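Local structure of HTH-type transcriptional regulator yiaJ (Escherichia coli, 1YSQ) at residues 33-36 against 37-40; 84-87 against 88-92. The protein represses transcription of the yiaKLMNOPQRS operon, possibly involved in 2,3-diketo-L-gulonate use, and is represented here by its C-terminal IclR-type effector-binding domain. All coordinates share one frame; numbering follows the deposited sequence.

Interaction 1: residues 33-36 against 37-40; sequences SRED and DHAI. With PO4 (phosphate ion), chain D.
The type II' beta turn from E35 to H38 brings E35 and H38 side by side at the tip of a beta hairpin. Their side chains point the same way, and NE2 of H38 donates to OE1 of E35. This His-carboxylate hydrogen bond is very short, 2.5 Å between NE2 and OE1. The carboxylate and ring planes stand 73° apart. The E35 side chain is fully extended, with CG anti to the backbone N (chi1 -179°), which carries the carboxylate out alongside the ring. The other ring nitrogen is held too: ND1 of H38 donates to OD1 of D37 at 2.8 Å. D37 lies in the ring plane there, but its oxygen is met from above the carboxylate plane. With both nitrogens bonded, the ring is fixed in its rotation, which would be consistent with a protonated ring. One ring face lies over the backbone O of E35, and H61 of strand 61-63 stacks on the ring.

The hairpin joins strands 28-35 and 38-45, neighbours in the antiparallel sheet of the IclR effector-binding domain, a member of the GAF clan. S33 and I40 form a hydrogen-bonded pair, with I40 N to S33 O at 2.9 Å. On the same face as H38, CD1 of I40 packs against CD of E35 at 3.3 Å.

On the face shared with A39, R34 is extended, and its NE reaches the backbone O of D36 at the turn. NE donates to this oxygen at 2.8 Å, in the guanidinium plane and on a lone pair. NH1 makes a weak bond to O4 of a phosphate ion, probably from the crystallisation liquor. The carboxylate of D36 bonds to Y81 of helix 79-88, and Y81 also makes a cation-pi contact with R34.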
loop_
_atom_site.group_PDB
_atom_site.type_symbol
_atom_site.label_atom_id
_atom_site.label_comp_id
_atom_site.label_asym_id
_atom_site.label_seq_id
_atom_site.Cartn_x
_atom_site.Cartn_y
_atom_site.Cartn_z
ATOM N N SER A 33 -3.515 -3.833 7.048
ATOM C CA SER A 33 -3.267 -5.255 7.262
ATOM C C SER A 33 -3.959 -5.994 6.124
ATOM O O SER A 33 -4.796 -5.423 5.410
ATOM C CB SER A 33 -3.825 -5.721 8.615
ATOM O OG SER A 33 -5.240 -5.517 8.654
ATOM N N ARG A 34 -3.581 -7.248 5.916
ATOM C CA ARG A 34 -4.293 -8.094 4.977
ATOM C C ARG A 34 -5.389 -8.883 5.675
ATOM O O ARG A 34 -5.165 -9.469 6.724
ATOM C CB ARG A 34 -3.339 -9.064 4.268
ATOM C CG ARG A 34 -3.961 -9.645 3.000
ATOM C CD ARG A 34 -3.347 -10.941 2.535
ATOM N NE ARG A 34 -4.070 -11.420 1.361
ATOM C CZ ARG A 34 -3.531 -12.118 0.369
ATOM N NH1 ARG A 34 -2.238 -12.437 0.387
ATOM N NH2 ARG A 34 -4.289 -12.487 -0.654
ATOM N N GLU A 35 -6.581 -8.891 5.087
ATOM C CA GLU A 35 -7.627 -9.803 5.533
ATOM C C GLU A 35 -8.112 -10.588 4.327
ATOM O O GLU A 35 -9.134 -10.249 3.726
ATOM C CB GLU A 35 -8.771 -9.033 6.198
ATOM C CG GLU A 35 -9.910 -9.883 6.718
ATOM C CD GLU A 35 -10.890 -9.055 7.527
ATOM O OE1 GLU A 35 -11.738 -8.343 6.929
ATOM O OE2 GLU A 35 -10.788 -9.098 8.764
ATOM N N ASP A 36 -7.345 -11.616 3.951
ATOM C CA ASP A 36 -7.684 -12.446 2.781
ATOM C C ASP A 36 -7.796 -11.637 1.458
ATOM O O ASP A 36 -6.778 -11.218 0.912
ATOM C CB ASP A 36 -8.964 -13.241 3.079
ATOM C CG ASP A 36 -9.260 -14.318 2.052
ATOM O OD1 ASP A 36 -8.455 -14.534 1.106
ATOM O OD2 ASP A 36 -10.314 -14.989 2.116
ATOM N N ASP A 37 -9.015 -11.422 0.958
ATOM C CA ASP A 37 -9.243 -10.802 -0.356
ATOM C C ASP A 37 -9.415 -9.274 -0.357
ATOM O O ASP A 37 -9.867 -8.699 -1.349
ATOM C CB ASP A 37 -10.424 -11.488 -1.070
ATOM C CG ASP A 37 -11.771 -11.142 -0.452
ATOM O OD1 ASP A 37 -11.818 -10.806 0.751
ATOM O OD2 ASP A 37 -12.836 -11.178 -1.104
ATOM N N HIS A 38 -9.028 -8.627 0.743
ATOM C CA HIS A 38 -9.003 -7.169 0.840
ATOM C C HIS A 38 -7.875 -6.717 1.774
ATOM O O HIS A 38 -7.414 -7.486 2.624
ATOM C CB HIS A 38 -10.369 -6.604 1.298
ATOM C CG HIS A 38 -10.939 -7.310 2.485
ATOM N ND1 HIS A 38 -11.459 -8.590 2.413
ATOM C CD2 HIS A 38 -11.023 -6.944 3.786
ATOM C CE1 HIS A 38 -11.845 -8.974 3.615
ATOM N NE2 HIS A 38 -11.604 -7.992 4.462
ATOM N N ALA A 39 -7.432 -5.477 1.597
ATOM C CA ALA A 39 -6.597 -4.802 2.585
ATOM C C ALA A 39 -7.552 -4.067 3.540
ATOM O O ALA A 39 -8.614 -3.605 3.113
ATOM C CB ALA A 39 -5.628 -3.798 1.890
ATOM N N ILE A 40 -7.204 -4.002 4.824
ATOM C CA ILE A 40 -7.965 -3.190 5.777
ATOM C C ILE A 40 -7.122 -2.000 6.159
ATOM O O ILE A 40 -5.994 -2.158 6.647
ATOM C CB ILE A 40 -8.353 -3.959 7.057
ATOM C CG1 ILE A 40 -9.052 -5.279 6.719
ATOM C CG2 ILE A 40 -9.272 -3.062 7.958
ATOM C CD1 ILE A 40 -9.436 -6.082 7.983
HETATM P P PO4 D . 0.908 -12.165 2.212
HETATM O O1 PO4 D . 0.330 -10.858 2.714
HETATM O O2 PO4 D . 1.539 -11.960 0.846
HETATM O O3 PO4 D . 1.927 -12.692 3.202
HETATM O O4 PO4 D . -0.257 -13.121 2.064
#

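Interaction 2: residues 84-87 against 88-92; sequences SYWE and SHQHE
The rings of Y85 and H89 stack face to face at the C-terminal end of helix 79-88, in the IclR effector-binding domain. Their centroids are 4.1 Å apart and their planes 17° from parallel. The stack is offset on the tyrosine side: ND1 of H89 lies over the rim of the Y85 ring, while CE1 of Y85 sits over the centre of the imidazole. H89 is the first residue past the helix to leave helical geometry.

The same imidazole bonds back to the helix. Its ND1 donates to the carbonyl O of Y85 at 3.0 Å, in the carbonyl plane and on a lone pair. The H89 backbone N reaches that oxygen as well, but this bond is weak. CG of H89 lies beside its own backbone N (chi1 -67°), which folds the ring back over the last helical turn.

The S84 carbonyl is held from both faces of its plane by S88. The backbone N and OG of S88 each donate to S84 O at 2.9 Å. The single N-H at ND1 of H89 is shared between Y85 O and S88 OG.

The Q90 side chain bends at its second torsion and crosses W86 at about a right angle. Its NE2 donates to W86 O at 2.8 Å, nearly straight at 163°. The acceptor is close to the amide plane, while the donor is tilted from the carbonyl plane. A water takes a hydrogen bond from Q90 N and donates to E87 O.

Further out, NE2 of H89 is bonded to D37, which anchors the ring from the hairpin of strands 28-35 and 38-45. OH of Y85 makes a weak bond to Y65 N. The W86 indole packs on L104 and M107 of helix 104-117, and its NE1 bonds to T102 O.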
loop_
_atom_site.group_PDB
_atom_site.type_symbol
_atom_site.label_atom_id
_atom_site.label_comp_id
_atom_site.label_asym_id
_atom_site.label_seq_id
_atom_site.Cartn_x
_atom_site.Cartn_y
_atom_site.Cartn_z
ATOM N N SER A 84 -7.474 -17.901 -8.775
ATOM C CA SER A 84 -8.766 -18.157 -8.122
ATOM C C SER A 84 -9.471 -16.849 -7.764
ATOM O O SER A 84 -10.690 -16.762 -7.840
ATOM C CB SER A 84 -8.611 -19.029 -6.865
ATOM O OG SER A 84 -7.881 -20.211 -7.163
ATOM N N TYR A 85 -8.695 -15.838 -7.376
ATOM C CA TYR A 85 -9.228 -14.506 -7.100
ATOM C C TYR A 85 -9.934 -13.959 -8.337
ATOM O O TYR A 85 -11.060 -13.482 -8.242
ATOM C CB TYR A 85 -8.099 -13.572 -6.627
ATOM C CG TYR A 85 -8.509 -12.133 -6.372
ATOM C CD1 TYR A 85 -8.907 -11.714 -5.102
ATOM C CD2 TYR A 85 -8.462 -11.183 -7.398
ATOM C CE1 TYR A 85 -9.277 -10.381 -4.859
ATOM C CE2 TYR A 85 -8.837 -9.856 -7.172
ATOM C CZ TYR A 85 -9.229 -9.458 -5.910
ATOM O OH TYR A 85 -9.575 -8.138 -5.699
ATOM N N TRP A 86 -9.274 -14.027 -9.495
ATOM C CA TRP A 86 -9.881 -13.559 -10.748
ATOM C C TRP A 86 -11.158 -14.340 -11.079
ATOM O O TRP A 86 -12.148 -13.764 -11.536
ATOM C CB TRP A 86 -8.884 -13.613 -11.926
ATOM C CG TRP A 86 -8.650 -12.255 -12.520
ATOM C CD1 TRP A 86 -9.172 -11.760 -13.681
ATOM C CD2 TRP A 86 -7.860 -11.202 -11.956
ATOM N NE1 TRP A 86 -8.756 -10.464 -13.880
ATOM C CE2 TRP A 86 -7.941 -10.095 -12.839
ATOM C CE3 TRP A 86 -7.069 -11.085 -10.796
ATOM C CZ2 TRP A 86 -7.276 -8.884 -12.596
ATOM C CZ3 TRP A 86 -6.410 -9.876 -10.554
ATOM C CH2 TRP A 86 -6.518 -8.796 -11.448
ATOM N N GLU A 87 -11.133 -15.646 -10.835
ATOM C CA GLU A 87 -12.293 -16.490 -11.131
ATOM C C GLU A 87 -13.488 -16.107 -10.257
ATOM O O GLU A 87 -14.624 -16.001 -10.748
ATOM C CB GLU A 87 -11.938 -17.967 -10.964
ATOM C CG GLU A 87 -11.168 -18.531 -12.147
ATOM C CD GLU A 87 -10.417 -19.817 -11.829
ATOM O OE1 GLU A 87 -10.768 -20.513 -10.848
ATOM O OE2 GLU A 87 -9.462 -20.135 -12.573
ATOM N N SER A 88 -13.211 -15.856 -8.978
ATOM C CA SER A 88 -14.244 -15.642 -7.962
ATOM C C SER A 88 -14.640 -14.171 -7.734
ATOM O O SER A 88 -15.612 -13.909 -7.029
ATOM C CB SER A 88 -13.773 -16.238 -6.628
ATOM O OG SER A 88 -12.641 -15.516 -6.165
ATOM N N HIS A 89 -13.888 -13.227 -8.302
ATOM C CA HIS A 89 -14.172 -11.792 -8.132
ATOM C C HIS A 89 -14.509 -11.096 -9.457
ATOM O O HIS A 89 -14.301 -9.881 -9.610
ATOM C CB HIS A 89 -13.006 -11.065 -7.419
ATOM C CG HIS A 89 -12.807 -11.486 -5.995
ATOM N ND1 HIS A 89 -12.301 -12.722 -5.646
ATOM C CD2 HIS A 89 -13.048 -10.838 -4.832
ATOM C CE1 HIS A 89 -12.250 -12.821 -4.329
ATOM N NE2 HIS A 89 -12.695 -11.691 -3.811
ATOM N N GLN A 90 -15.052 -11.865 -10.399
ATOM C CA GLN A 90 -15.332 -11.365 -11.751
ATOM C C GLN A 90 -16.204 -10.117 -11.743
ATOM O O GLN A 90 -15.979 -9.191 -12.520
ATOM C CB GLN A 90 -15.961 -12.451 -12.634
ATOM C CG GLN A 90 -14.951 -13.271 -13.422
ATOM C CD GLN A 90 -14.010 -12.406 -14.264
ATOM O OE1 GLN A 90 -14.390 -11.940 -15.345
ATOM N NE2 GLN A 90 -12.785 -12.183 -13.768
ATOM N N HIS A 91 -17.166 -10.081 -10.832
ATOM C CA HIS A 91 -18.086 -8.960 -10.731
ATOM C C HIS A 91 -17.426 -7.739 -10.087
ATOM O O HIS A 91 -17.681 -6.598 -10.475
ATOM C CB HIS A 91 -19.312 -9.392 -9.932
ATOM C CG HIS A 91 -20.339 -8.320 -9.783
ATOM N ND1 HIS A 91 -20.532 -7.642 -8.600
ATOM C CD2 HIS A 91 -21.224 -7.802 -10.670
ATOM C CE1 HIS A 91 -21.497 -6.752 -8.762
ATOM N NE2 HIS A 91 -21.933 -6.828 -10.008
ATOM N N GLU A 92 -16.569 -7.997 -9.107
ATOM C CA GLU A 92 -15.914 -6.944 -8.336
ATOM C C GLU A 92 -14.743 -6.289 -9.081
ATOM O O GLU A 92 -14.441 -5.119 -8.839
ATOM C CB GLU A 92 -15.456 -7.495 -6.981
ATOM C CG GLU A 92 -16.601 -8.058 -6.144
ATOM C CD GLU A 92 -16.724 -9.574 -6.207
ATOM O OE1 GLU A 92 -16.965 -10.129 -7.306
ATOM O OE2 GLU A 92 -16.584 -10.214 -5.139
HETATM O O HOH W 1 -16.684 -14.694 -10.034
#

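How the interactions relate
Interaction 1 comes first along the chain and interaction 2 follows in series. Their centres are about 15 Å apart, on the same side of the chain's centre and within one effector-binding domain. Residues 33-40 form the tip of the hairpin of strands 28-35 and 38-45 in the antiparallel sheet. Residues 84-92 form the end of helix 79-88 and the loop beyond it. The two meet directly: OD2 of D37 and NE2 of H89 are 2.8 Å apart, a probable hydrogen bond, and D37 O packs against CE1 of Y85. D37 thus joins the hairpin turn to the C-terminal end of helix 79-88.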